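Long-range contacts in acylneuraminate lyase (Mycoplasma synoviae, PDB 4N4P), which belongs to the dihydrodipicolinate synthetase family and folds as a parallel beta/alpha TIM barrel, four copies of which form the assembly: residues A[8-14]-A[42-47]; A[53-58]-A[271-275]; A[59-63]-A[90-94]; A[78-84]-A[103-109]. All blocks are in the same frame, centred on the assembly; numbering follows the deposited sequence.

Contact 1. Residues A[8-14]-A[42-47]; sequences KGLFPAM and VDGIYI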
loop_
_atom_site.group_PDB
_atom_site.type_symbol
_atom_site.label_atom_id
_atom_site.label_comp_id
_atom_site.label_asym_id
_atom_site.label_seq_id
_atom_site.Cartn_x
_atom_site.Cartn_y
_atom_site.Cartn_z
ATOM N N LYS A 8 -22.384 -18.615 19.301
ATOM C CA LYS A 8 -21.694 -19.673 18.535
ATOM C C LYS A 8 -22.416 -19.927 17.236
ATOM O O LYS A 8 -23.652 -19.907 17.189
ATOM C CB LYS A 8 -21.633 -20.949 19.350
ATOM C CG LYS A 8 -20.668 -20.787 20.533
ATOM C CD LYS A 8 -20.647 -21.971 21.488
ATOM C CE LYS A 8 -19.551 -21.744 22.525
ATOM N NZ LYS A 8 -19.309 -23.006 23.308
ATOM N N GLY A 9 -21.644 -20.185 16.182
ATOM C CA GLY A 9 -22.199 -20.679 14.944
ATOM C C GLY A 9 -22.269 -19.624 13.851
ATOM O O GLY A 9 -21.434 -18.698 13.791
ATOM N N LEU A 10 -23.277 -19.759 12.987
ATOM C CA LEU A 10 -23.355 -18.910 11.801
ATOM C C LEU A 10 -24.379 -17.794 11.929
ATOM O O LEU A 10 -25.551 -18.039 12.248
ATOM C CB LEU A 10 -23.696 -19.733 10.568
ATOM C CG LEU A 10 -22.681 -20.797 10.184
ATOM C CD1 LEU A 10 -23.231 -21.540 8.938
ATOM C CD2 LEU A 10 -21.309 -20.158 9.882
ATOM N N PHE A 11 -23.916 -16.582 11.629
ATOM C CA PHE A 11 -24.737 -15.365 11.617
ATOM C C PHE A 11 -24.640 -14.710 10.229
ATOM O O PHE A 11 -23.751 -13.891 10.015
ATOM C CB PHE A 11 -24.193 -14.372 12.637
ATOM C CG PHE A 11 -24.464 -14.751 14.071
ATOM C CD1 PHE A 11 -23.908 -15.898 14.622
ATOM C CD2 PHE A 11 -25.285 -13.962 14.853
ATOM C CE1 PHE A 11 -24.168 -16.259 15.948
ATOM C CE2 PHE A 11 -25.541 -14.287 16.200
ATOM C CZ PHE A 11 -25.013 -15.441 16.732
ATOM N N PRO A 12 -25.564 -15.025 9.310
ATOM C CA PRO A 12 -25.594 -14.282 8.049
ATOM C C PRO A 12 -25.739 -12.784 8.316
ATOM O O PRO A 12 -26.501 -12.350 9.218
ATOM C CB PRO A 12 -26.866 -14.804 7.348
ATOM C CG PRO A 12 -27.704 -15.414 8.494
ATOM C CD PRO A 12 -26.678 -15.994 9.405
ATOM N N ALA A 13 -24.994 -12.001 7.553
ATOM C CA ALA A 13 -25.178 -10.555 7.524
ATOM C C ALA A 13 -26.342 -10.277 6.578
ATOM O O ALA A 13 -26.193 -10.253 5.347
ATOM C CB ALA A 13 -23.904 -9.859 7.065
ATOM N N MET A 14 -27.512 -10.122 7.169
ATOM C CA MET A 14 -28.773 -10.139 6.432
ATOM C C MET A 14 -28.861 -9.034 5.396
ATOM O O MET A 14 -28.528 -7.913 5.690
ATOM C CB MET A 14 -29.940 -9.958 7.403
ATOM C CG MET A 14 -31.272 -10.384 6.777
ATOM S SD MET A 14 -32.629 -10.010 7.879
ATOM C CE MET A 14 -32.885 -8.277 7.568
ATOM N N VAL A 42 -29.799 -21.037 10.502
ATOM C CA VAL A 42 -28.680 -20.296 11.072
ATOM C C VAL A 42 -28.802 -20.220 12.603
ATOM O O VAL A 42 -29.879 -20.457 13.184
ATOM C CB VAL A 42 -28.594 -18.846 10.489
ATOM C CG1 VAL A 42 -28.416 -18.914 8.980
ATOM C CG2 VAL A 42 -29.868 -18.040 10.826
ATOM N N ASP A 43 -27.694 -19.876 13.245
ATOM C CA ASP A 43 -27.674 -19.733 14.690
ATOM C C ASP A 43 -28.062 -18.329 15.130
ATOM O O ASP A 43 -28.485 -18.117 16.275
ATOM C CB ASP A 43 -26.286 -20.110 15.189
ATOM C CG ASP A 43 -25.917 -21.504 14.785
ATOM O OD1 ASP A 43 -26.463 -22.428 15.421
ATOM O OD2 ASP A 43 -25.127 -21.698 13.812
ATOM N N GLY A 44 -27.908 -17.364 14.227
ATOM C CA GLY A 44 -28.240 -15.998 14.542
ATOM C C GLY A 44 -28.289 -15.178 13.276
ATOM O O GLY A 44 -27.931 -15.672 12.191
ATOM N N ILE A 45 -28.700 -13.913 13.411
ATOM C CA ILE A 45 -28.756 -13.004 12.259
ATOM C C ILE A 45 -28.119 -11.691 12.654
ATOM O O ILE A 45 -28.366 -11.178 13.761
ATOM C CB ILE A 45 -30.225 -12.741 11.788
ATOM C CG1 ILE A 45 -30.910 -14.058 11.461
ATOM C CG2 ILE A 45 -30.246 -11.854 10.527
ATOM C CD1 ILE A 45 -32.443 -13.950 11.327
ATOM N N TYR A 46 -27.304 -11.136 11.753
ATOM C CA TYR A 46 -26.626 -9.875 11.955
ATOM C C TYR A 46 -27.257 -8.888 10.981
ATOM O O TYR A 46 -27.144 -9.067 9.768
ATOM C CB TYR A 46 -25.137 -10.043 11.622
ATOM C CG TYR A 46 -24.279 -8.808 11.800
ATOM C CD1 TYR A 46 -23.855 -8.418 13.061
ATOM C CD2 TYR A 46 -23.854 -8.051 10.692
ATOM C CE1 TYR A 46 -23.044 -7.304 13.240
ATOM C CE2 TYR A 46 -23.041 -6.928 10.861
ATOM C CZ TYR A 46 -22.648 -6.555 12.144
ATOM O OH TYR A 46 -21.846 -5.470 12.383
ATOM N N ILE A 47 -27.954 -7.881 11.510
ATOM C CA ILE A 47 -28.749 -7.007 10.657
ATOM C C ILE A 47 -28.156 -5.631 10.485
ATOM O O ILE A 47 -27.358 -5.174 11.306
ATOM C CB ILE A 47 -30.221 -6.907 11.112
ATOM C CG1 ILE A 47 -30.314 -6.083 12.408
ATOM C CG2 ILE A 47 -30.818 -8.321 11.215
ATOM C CD1 ILE A 47 -31.726 -5.502 12.666
HETATM O O HOH W 1 -26.572 -7.059 7.738
#
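With CG beside its own backbone N (chi1 -73°), the F11 ring is carried over G44, while a like turn in D43 (chi1 -58°) brings its carboxylate to the amide of L10. These groups join strand 9-12 to strand 44-47, the first and second strands, adjacent in the parallel TIM barrel. G44 CA stands 3.7 Å from the F11 ring centroid, over the face, a CH-pi contact made possible by the lack of a side chain at G44. The bond from L10 N to D43 OD2 is short (2.8 Å) and straight (168°), and meets the anti side of the oxygen somewhat out of the carboxylate plane. L10 O is gripped twice, in its carbonyl plane by D43 N at 3.0 Å and more obliquely by G44 N at 3.2 Å. Further on, Y46 N reaches P12 O at 2.9 Å and Y46 O receives M14 N at 2.8 Å, so the two backbones bridge at A13 and Y46. The P12 ring reaches toward V42, and at 3.4 Å P12 CD and V42 CG1 are tightly packed. M14 lays CB and CG against I45 CG2; helix 26-39 covers both P12 and M14. The Y46 ring turns an edge to A13 CB, its hydroxyl bonded to those of Y139 and S107. One water donates to both M14 O and Y46 O, 2.9 Å from the latter.

Contact 2. Residues A[53-58]-A[271-275]; sequences EFLLLS and TRKPF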
loop_
_atom_site.group_PDB
_atom_site.type_symbol
_atom_site.label_atom_id
_atom_site.label_comp_id
_atom_site.label_asym_id
_atom_site.label_seq_id
_atom_site.Cartn_x
_atom_site.Cartn_y
_atom_site.Cartn_z
ATOM N N GLU A 53 -26.937 -3.005 3.389
ATOM C CA GLU A 53 -27.004 -1.702 2.744
ATOM C C GLU A 53 -27.337 -0.572 3.719
ATOM O O GLU A 53 -28.099 0.342 3.381
ATOM C CB GLU A 53 -28.011 -1.752 1.572
ATOM C CG GLU A 53 -27.492 -2.659 0.443
ATOM C CD GLU A 53 -28.547 -2.952 -0.623
ATOM O OE1 GLU A 53 -28.824 -2.062 -1.435
ATOM O OE2 GLU A 53 -29.072 -4.078 -0.663
ATOM N N PHE A 54 -26.766 -0.630 4.925
ATOM C CA PHE A 54 -27.232 0.258 5.991
ATOM C C PHE A 54 -27.043 1.721 5.644
ATOM O O PHE A 54 -27.861 2.532 6.036
ATOM C CB PHE A 54 -26.599 -0.043 7.361
ATOM C CG PHE A 54 -25.197 0.422 7.502
ATOM C CD1 PHE A 54 -24.901 1.499 8.340
ATOM C CD2 PHE A 54 -24.164 -0.227 6.827
ATOM C CE1 PHE A 54 -23.610 1.942 8.481
ATOM C CE2 PHE A 54 -22.859 0.206 6.951
ATOM C CZ PHE A 54 -22.578 1.299 7.788
ATOM N N LEU A 55 -25.977 2.044 4.923
ATOM C CA LEU A 55 -25.740 3.437 4.491
ATOM C C LEU A 55 -26.784 3.986 3.538
ATOM O O LEU A 55 -26.866 5.214 3.324
ATOM C CB LEU A 55 -24.346 3.622 3.888
ATOM C CG LEU A 55 -23.184 3.620 4.885
ATOM C CD1 LEU A 55 -21.941 4.019 4.149
ATOM C CD2 LEU A 55 -23.447 4.542 6.084
ATOM N N LEU A 56 -27.587 3.097 2.974
ATOM C CA LEU A 56 -28.628 3.468 2.028
ATOM C C LEU A 56 -29.997 3.491 2.691
ATOM O O LEU A 56 -31.016 3.725 2.033
ATOM C CB LEU A 56 -28.638 2.495 0.835
ATOM C CG LEU A 56 -27.277 2.276 0.189
ATOM C CD1 LEU A 56 -27.379 1.358 -1.030
ATOM C CD2 LEU A 56 -26.641 3.593 -0.188
ATOM N N LEU A 57 -30.015 3.220 3.992
ATOM C CA LEU A 57 -31.245 3.278 4.782
ATOM C C LEU A 57 -31.438 4.619 5.463
ATOM O O LEU A 57 -30.494 5.146 6.045
ATOM C CB LEU A 57 -31.197 2.225 5.914
ATOM C CG LEU A 57 -31.211 0.765 5.468
ATOM C CD1 LEU A 57 -31.025 -0.166 6.666
ATOM C CD2 LEU A 57 -32.550 0.532 4.774
ATOM N N SER A 58 -32.670 5.141 5.460
ATOM C CA SER A 58 -32.984 6.290 6.317
ATOM C C SER A 58 -33.009 5.825 7.769
ATOM O O SER A 58 -33.101 4.608 8.050
ATOM C CB SER A 58 -34.332 6.912 5.943
ATOM O OG SER A 58 -35.400 6.052 6.300
ATOM N N THR A 271 -31.405 -4.394 -4.631
ATOM C CA THR A 271 -30.513 -3.420 -4.026
ATOM C C THR A 271 -30.987 -2.017 -4.336
ATOM O O THR A 271 -31.759 -1.821 -5.262
ATOM C CB THR A 271 -29.062 -3.591 -4.527
ATOM O OG1 THR A 271 -29.002 -3.424 -5.956
ATOM C CG2 THR A 271 -28.570 -4.992 -4.164
ATOM N N ARG A 272 -30.550 -1.066 -3.524
ATOM C CA ARG A 272 -30.744 0.358 -3.786
ATOM C C ARG A 272 -29.589 0.952 -4.568
ATOM O O ARG A 272 -28.463 0.447 -4.540
ATOM C CB ARG A 272 -30.880 1.126 -2.480
ATOM C CG ARG A 272 -32.310 1.253 -2.035
ATOM C CD ARG A 272 -32.453 2.150 -0.796
ATOM N NE ARG A 272 -33.869 2.222 -0.440
ATOM C CZ ARG A 272 -34.340 2.598 0.753
ATOM N NH1 ARG A 272 -33.510 2.948 1.719
ATOM N NH2 ARG A 272 -35.649 2.627 0.975
ATOM N N LYS A 273 -29.869 2.048 -5.261
ATOM C CA LYS A 273 -28.816 2.848 -5.886
ATOM C C LYS A 273 -27.820 3.323 -4.834
ATOM O O LYS A 273 -28.213 3.620 -3.709
ATOM C CB LYS A 273 -29.433 4.066 -6.568
ATOM C CG LYS A 273 -30.473 3.714 -7.629
ATOM C CD LYS A 273 -31.117 5.030 -8.104
ATOM C CE LYS A 273 -32.277 4.773 -9.042
ATOM N NZ LYS A 273 -31.768 4.290 -10.344
ATOM N N PRO A 274 -26.527 3.440 -5.205
ATOM C CA PRO A 274 -25.985 3.301 -6.558
ATOM C C PRO A 274 -25.481 1.909 -6.972
ATOM O O PRO A 274 -24.752 1.806 -7.983
ATOM C CB PRO A 274 -24.825 4.285 -6.566
ATOM C CG PRO A 274 -24.371 4.348 -5.127
ATOM C CD PRO A 274 -25.559 4.045 -4.269
ATOM N N PHE A 275 -25.872 0.853 -6.243
ATOM C CA PHE A 275 -25.527 -0.504 -6.664
ATOM C C PHE A 275 -26.114 -0.802 -8.037
ATOM O O PHE A 275 -27.241 -0.375 -8.356
ATOM C CB PHE A 275 -25.971 -1.554 -5.638
ATOM C CG PHE A 275 -25.126 -1.537 -4.413
ATOM C CD1 PHE A 275 -23.814 -2.034 -4.452
ATOM C CD2 PHE A 275 -25.603 -0.973 -3.232
ATOM C CE1 PHE A 275 -23.000 -1.987 -3.305
ATOM C CE2 PHE A 275 -24.786 -0.911 -2.081
ATOM C CZ PHE A 275 -23.486 -1.424 -2.132
#
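Two hydrogen bonds, both given by R272, carry the polar side of this contact. Its backbone N points to E53 OE1 at 2.9 Å, nearly straight (165°), using the syn lone pair of that oxygen; the other oxygen, OE2, is salt-bridged to K258. At the far end of the side chain, which runs extended from CG to NE, R272 NH1 reaches L56 O at 2.6 Å. The acceptor lies close to the guanidinium plane, at its edge, but the bond is bent (142°). Further partners hold the same guanidinium: D61 by a salt bridge to NH1, and G22 O at NE. The loop 53-58, which holds a short 3-10 turn, follows the second strand of the TIM barrel and leads into helix 59-73. Segment 271-275 links two helices of the C-terminal part, so the contact ties a beta-alpha loop of the barrel to the helical tail. The apolar side centres on L56, whose CD1 approaches the F275 ring at its edge, 3.6 Å from CE2. L56 CD2 lies 4.2 Å from P274 CD, the proline being preceded by a cis peptide bond. F275 also meets Y114 of a neighbouring subunit edge-to-face.

Contact 3. Residues A[59-63]-A[90-94]; sequences FEDKK and ETKEL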
loop_
_atom_site.group_PDB
_atom_site.type_symbol
_atom_site.label_atom_id
_atom_site.label_comp_id
_atom_site.label_asym_id
_atom_site.label_seq_id
_atom_site.Cartn_x
_atom_site.Cartn_y
_atom_site.Cartn_z
ATOM N N PHE A 59 -32.932 6.782 8.685
ATOM C CA PHE A 59 -33.056 6.505 10.107
ATOM C C PHE A 59 -34.344 5.749 10.403
ATOM O O PHE A 59 -34.335 4.753 11.129
ATOM C CB PHE A 59 -32.999 7.818 10.874
ATOM C CG PHE A 59 -33.142 7.670 12.368
ATOM C CD1 PHE A 59 -32.366 6.760 13.079
ATOM C CD2 PHE A 59 -34.040 8.467 13.056
ATOM C CE1 PHE A 59 -32.503 6.655 14.460
ATOM C CE2 PHE A 59 -34.181 8.366 14.433
ATOM C CZ PHE A 59 -33.409 7.456 15.133
ATOM N N GLU A 60 -35.445 6.207 9.817
ATOM C CA GLU A 60 -36.732 5.541 9.963
ATOM C C GLU A 60 -36.753 4.117 9.382
ATOM O O GLU A 60 -37.378 3.216 9.968
ATOM C CB GLU A 60 -37.852 6.409 9.367
ATOM C CG GLU A 60 -38.130 7.674 10.199
ATOM C CD GLU A 60 -38.715 7.374 11.583
ATOM O OE1 GLU A 60 -39.574 6.459 11.687
ATOM O OE2 GLU A 60 -38.316 8.044 12.566
ATOM N N ASP A 61 -36.066 3.913 8.257
ATOM C CA ASP A 61 -35.931 2.571 7.660
ATOM C C ASP A 61 -35.210 1.628 8.658
ATOM O O ASP A 61 -35.600 0.456 8.811
ATOM C CB ASP A 61 -35.093 2.580 6.367
ATOM C CG ASP A 61 -35.790 3.194 5.138
ATOM O OD1 ASP A 61 -37.048 3.229 5.024
ATOM O OD2 ASP A 61 -35.013 3.590 4.225
ATOM N N LYS A 62 -34.140 2.131 9.286
ATOM C CA LYS A 62 -33.326 1.334 10.227
ATOM C C LYS A 62 -34.170 0.849 11.402
ATOM O O LYS A 62 -34.159 -0.334 11.756
ATOM C CB LYS A 62 -32.118 2.120 10.724
ATOM C CG LYS A 62 -31.086 2.405 9.624
ATOM C CD LYS A 62 -30.027 3.362 10.110
ATOM C CE LYS A 62 -29.207 3.926 8.960
ATOM N NZ LYS A 62 -28.048 4.736 9.458
ATOM N N LYS A 63 -34.949 1.761 11.976
ATOM C CA LYS A 63 -35.849 1.399 13.065
ATOM C C LYS A 63 -36.875 0.382 12.621
ATOM O O LYS A 63 -37.177 -0.536 13.365
ATOM C CB LYS A 63 -36.597 2.632 13.562
ATOM C CG LYS A 63 -35.763 3.657 14.260
ATOM C CD LYS A 63 -36.604 4.942 14.198
ATOM C CE LYS A 63 -36.412 5.768 15.404
ATOM N NZ LYS A 63 -37.283 6.987 15.301
ATOM N N GLU A 90 -28.554 9.605 16.439
ATOM C CA GLU A 90 -29.336 8.517 15.857
ATOM C C GLU A 90 -28.841 7.139 16.323
ATOM O O GLU A 90 -29.646 6.283 16.662
ATOM C CB GLU A 90 -29.343 8.603 14.333
ATOM C CG GLU A 90 -30.216 9.751 13.828
ATOM C CD GLU A 90 -30.310 9.791 12.326
ATOM O OE1 GLU A 90 -29.620 8.976 11.654
ATOM O OE2 GLU A 90 -31.108 10.633 11.832
ATOM N N THR A 91 -27.524 6.939 16.333
ATOM C CA THR A 91 -26.921 5.689 16.802
ATOM C C THR A 91 -27.349 5.333 18.241
ATOM O O THR A 91 -27.745 4.196 18.524
ATOM C CB THR A 91 -25.395 5.771 16.671
ATOM O OG1 THR A 91 -25.061 5.970 15.286
ATOM C CG2 THR A 91 -24.716 4.478 17.183
ATOM N N LYS A 92 -27.337 6.330 19.126
ATOM C CA LYS A 92 -27.813 6.151 20.503
ATOM C C LYS A 92 -29.291 5.738 20.583
ATOM O O LYS A 92 -29.649 4.853 21.363
ATOM C CB LYS A 92 -27.567 7.423 21.319
ATOM C CG LYS A 92 -26.101 7.797 21.467
ATOM C CD LYS A 92 -25.957 9.247 21.922
ATOM C CE LYS A 92 -26.490 9.446 23.334
ATOM N NZ LYS A 92 -26.796 10.890 23.589
ATOM N N GLU A 93 -30.146 6.348 19.762
ATOM C CA GLU A 93 -31.554 5.947 19.681
ATOM C C GLU A 93 -31.701 4.509 19.176
ATOM O O GLU A 93 -32.559 3.742 19.667
ATOM C CB GLU A 93 -32.356 6.900 18.783
ATOM C CG GLU A 93 -32.519 8.306 19.356
ATOM C CD GLU A 93 -33.275 8.307 20.688
ATOM O OE1 GLU A 93 -34.368 7.702 20.743
ATOM O OE2 GLU A 93 -32.773 8.893 21.680
ATOM N N LEU A 94 -30.879 4.141 18.186
ATOM C CA LEU A 94 -30.892 2.767 17.694
ATOM C C LEU A 94 -30.428 1.766 18.770
ATOM O O LEU A 94 -30.996 0.695 18.887
ATOM C CB LEU A 94 -30.035 2.641 16.424
ATOM C CG LEU A 94 -30.550 3.399 15.204
ATOM C CD1 LEU A 94 -29.660 3.075 13.981
ATOM C CD2 LEU A 94 -31.998 3.043 14.880
HETATM O O HOH W 2 -28.824 6.413 11.574
HETATM O O HOH W 3 -35.747 7.456 17.869
#
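F59 lies flat against the side chain of E90, which covers one face of the ring. E90 CG sits 3.8 Å from the ring centroid, nearly on its normal, as a CH-pi contact, and the carboxylate plane beyond it is turned only 9° from the ring, stacked toward the CB and CG side of F59. L94 slides past in the opposite direction, its CD2 3.7 Å from F59 CE1, while E93 CB comes to the ring edge, 3.8 Å from CZ. K63 CD, from the ring's own helix, lies over the rim of the other face. The ring enters this gap because F59 extends away from its backbone N (chi1 179°). L94 also packs CD1 against K62 CD at 3.9 Å. In the next shell, one water accepts from K62 NZ at 2.8 Å and donates to E90 OE1, linking the outer ends of the lysine and the glutamate; K63 NZ is salt-bridged to E60 OE2 at 3.1 Å. Behind these groups stand two successive outer helices of the TIM barrel, 59-73 and 88-100, whose short segments run 14° from parallel with axes 11.0 Å apart. No direct hydrogen bond or salt bridge crosses between the segments: apolar and stacking contacts join them, with water links between K62 and E90 and, weakly, between K63 and E93, through which the opposite charges probably interact.

Contact 4. Residues A[78-84]-A[103-109]; sequences TLIAQIG and YDAISAI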
loop_
_atom_site.group_PDB
_atom_site.type_symbol
_atom_site.label_atom_id
_atom_site.label_comp_id
_atom_site.label_asym_id
_atom_site.label_seq_id
_atom_site.Cartn_x
_atom_site.Cartn_y
_atom_site.Cartn_z
ATOM N N THR A 78 -30.398 -15.955 17.664
ATOM C CA THR A 78 -29.711 -14.799 18.277
ATOM C C THR A 78 -29.757 -13.639 17.293
ATOM O O THR A 78 -29.644 -13.874 16.094
ATOM C CB THR A 78 -28.259 -15.195 18.597
ATOM O OG1 THR A 78 -28.293 -16.352 19.464
ATOM C CG2 THR A 78 -27.456 -14.047 19.291
ATOM N N LEU A 79 -29.935 -12.420 17.796
ATOM C CA LEU A 79 -29.962 -11.242 16.915
ATOM C C LEU A 79 -28.912 -10.238 17.294
ATOM O O LEU A 79 -28.757 -9.908 18.453
ATOM C CB LEU A 79 -31.337 -10.562 16.950
ATOM C CG LEU A 79 -32.552 -11.351 16.431
ATOM C CD1 LEU A 79 -33.825 -10.539 16.576
ATOM C CD2 LEU A 79 -32.368 -11.806 14.975
ATOM N N ILE A 80 -28.196 -9.734 16.294
ATOM C CA ILE A 80 -27.240 -8.660 16.473
ATOM C C ILE A 80 -27.574 -7.578 15.470
ATOM O O ILE A 80 -27.801 -7.872 14.309
ATOM C CB ILE A 80 -25.781 -9.130 16.250
ATOM C CG1 ILE A 80 -25.459 -10.354 17.130
ATOM C CG2 ILE A 80 -24.813 -7.997 16.545
ATOM C CD1 ILE A 80 -24.076 -10.934 16.882
ATOM N N ALA A 81 -27.635 -6.326 15.928
ATOM C CA ALA A 81 -27.904 -5.190 15.045
ATOM C C ALA A 81 -26.700 -4.276 14.941
ATOM O O ALA A 81 -26.209 -3.783 15.949
ATOM C CB ALA A 81 -29.109 -4.358 15.584
ATOM N N GLN A 82 -26.247 -4.026 13.714
ATOM C CA GLN A 82 -25.207 -3.016 13.470
ATOM C C GLN A 82 -25.936 -1.678 13.424
ATOM O O GLN A 82 -26.880 -1.532 12.655
ATOM C CB GLN A 82 -24.522 -3.288 12.123
ATOM C CG GLN A 82 -23.193 -2.553 11.929
ATOM C CD GLN A 82 -23.352 -1.055 11.834
ATOM O OE1 GLN A 82 -22.645 -0.313 12.498
ATOM N NE2 GLN A 82 -24.271 -0.599 10.983
ATOM N N ILE A 83 -25.542 -0.725 14.275
ATOM C CA ILE A 83 -26.360 0.475 14.481
ATOM C C ILE A 83 -25.543 1.748 14.314
ATOM O O ILE A 83 -26.044 2.851 14.537
ATOM C CB ILE A 83 -27.021 0.455 15.886
ATOM C CG1 ILE A 83 -25.943 0.383 16.971
ATOM C CG2 ILE A 83 -28.026 -0.723 15.988
ATOM C CD1 ILE A 83 -26.365 1.093 18.251
ATOM N N GLY A 84 -24.288 1.583 13.919
ATOM C CA GLY A 84 -23.373 2.695 13.785
ATOM C C GLY A 84 -23.533 3.508 12.513
ATOM O O GLY A 84 -24.012 3.012 11.500
ATOM N N TYR A 103 -32.698 -7.309 21.414
ATOM C CA TYR A 103 -31.547 -7.783 20.625
ATOM C C TYR A 103 -30.483 -8.318 21.577
ATOM O O TYR A 103 -30.332 -7.824 22.696
ATOM C CB TYR A 103 -30.968 -6.642 19.746
ATOM C CG TYR A 103 -31.709 -6.540 18.437
ATOM C CD1 TYR A 103 -33.003 -5.984 18.379
ATOM C CD2 TYR A 103 -31.159 -7.071 17.267
ATOM C CE1 TYR A 103 -33.722 -5.937 17.167
ATOM C CE2 TYR A 103 -31.840 -7.035 16.069
ATOM C CZ TYR A 103 -33.144 -6.473 16.020
ATOM O OH TYR A 103 -33.832 -6.464 14.831
ATOM N N ASP A 104 -29.731 -9.320 21.127
ATOM C CA ASP A 104 -28.732 -9.958 21.987
ATOM C C ASP A 104 -27.446 -9.145 22.075
ATOM O O ASP A 104 -26.711 -9.178 23.086
ATOM C CB ASP A 104 -28.485 -11.370 21.472
ATOM C CG ASP A 104 -29.705 -12.223 21.586
ATOM O OD1 ASP A 104 -30.075 -12.582 22.741
ATOM O OD2 ASP A 104 -30.314 -12.534 20.551
ATOM N N ALA A 105 -27.163 -8.407 21.005
ATOM C CA ALA A 105 -26.037 -7.488 20.991
ATOM C C ALA A 105 -26.250 -6.429 19.909
ATOM O O ALA A 105 -27.098 -6.576 19.018
ATOM C CB ALA A 105 -24.697 -8.217 20.727
ATOM N N ILE A 106 -25.424 -5.405 19.974
ATOM C CA ILE A 106 -25.329 -4.421 18.911
ATOM C C ILE A 106 -23.883 -4.369 18.481
ATOM O O ILE A 106 -22.993 -4.881 19.181
ATOM C CB ILE A 106 -25.796 -2.995 19.353
ATOM C CG1 ILE A 106 -25.051 -2.558 20.629
ATOM C CG2 ILE A 106 -27.320 -2.946 19.527
ATOM C CD1 ILE A 106 -25.342 -1.137 21.092
ATOM N N SER A 107 -23.642 -3.777 17.310
ATOM C CA SER A 107 -22.287 -3.523 16.879
ATOM C C SER A 107 -22.308 -2.136 16.267
ATOM O O SER A 107 -23.380 -1.616 15.942
ATOM C CB SER A 107 -21.820 -4.572 15.848
ATOM O OG SER A 107 -22.527 -4.376 14.631
ATOM N N ALA A 108 -21.132 -1.540 16.087
ATOM C CA ALA A 108 -21.059 -0.239 15.419
ATOM C C ALA A 108 -19.782 -0.186 14.620
ATOM O O ALA A 108 -18.687 -0.390 15.159
ATOM C CB ALA A 108 -21.092 0.897 16.424
ATOM N N ILE A 109 -19.915 0.076 13.327
ATOM C CA ILE A 109 -18.745 0.286 12.496
ATOM C C ILE A 109 -17.849 1.423 13.016
ATOM O O ILE A 109 -18.321 2.362 13.656
ATOM C CB ILE A 109 -19.148 0.565 11.040
ATOM C CG1 ILE A 109 -20.119 1.757 10.993
ATOM C CG2 ILE A 109 -19.856 -0.660 10.457
ATOM C CD1 ILE A 109 -19.894 2.568 9.780
#
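The Y103 ring receives L79 CD1 over one face, toward its rim, and has I80 C at its edge; L79 CB is 3.5 Å from Y103 CD2. Its hydroxyl is bonded to M66 O in helix 59-73. The Q82 amide is held through OE1, which I109 N and G84 N reach from opposite faces of the amide plane. I109 N lies 2.9 Å from Q82 OE1; the G84 N bond to the same oxygen, equally long, stands well above the plane. Q82 gets there by bending at chi2 (-67°), which turns the amide toward 103-109. A third flat group, the D104 carboxylate, gives the anti lone pair of OD2 to L79 N at 2.8 Å, nearly straight (166°), while OD1 is salt-bridged to K6. L79 O answers with a bond from D104 N, at 2.9 Å, and a weak one from A105 N. From there the strands continue in parallel register through A81 N to A105 O, S107 N to A81 O (2.9 Å) and I83 N to S107 O (2.9 Å). Side chains alternate: I80, A105, Q82 and S107 share one face, A81 and I106 the other. I83 CD1 meets I106 CD1 at 3.8 Å where both pack on helix 88-100. Two adjacent parallel strands joined through that helix form a beta-alpha-beta unit, the repeating element of a TIM barrel.

Contacts 1 and 4 are buried strand pairings in one barrel sheet, and they meet directly because strands 44-47 and 78-82 are neighbours: I47 N bonds to I80 O. Both depend mainly on backbone hydrogen bonds, each with an aspartate carboxylate taking a leucine amide near its start. Contacts 2 and 3 lie farther out, with centres about 16 and 18 Å from that of the chain, and are only partly buried. There side chains bond to backbone atoms in contact 2, while ring packing and water bridges serve contact 3. A salt bridge between R272 and D61 joins these two, whereas F54 of contact 2 packs on Q82, G84 and I109 of contact 4.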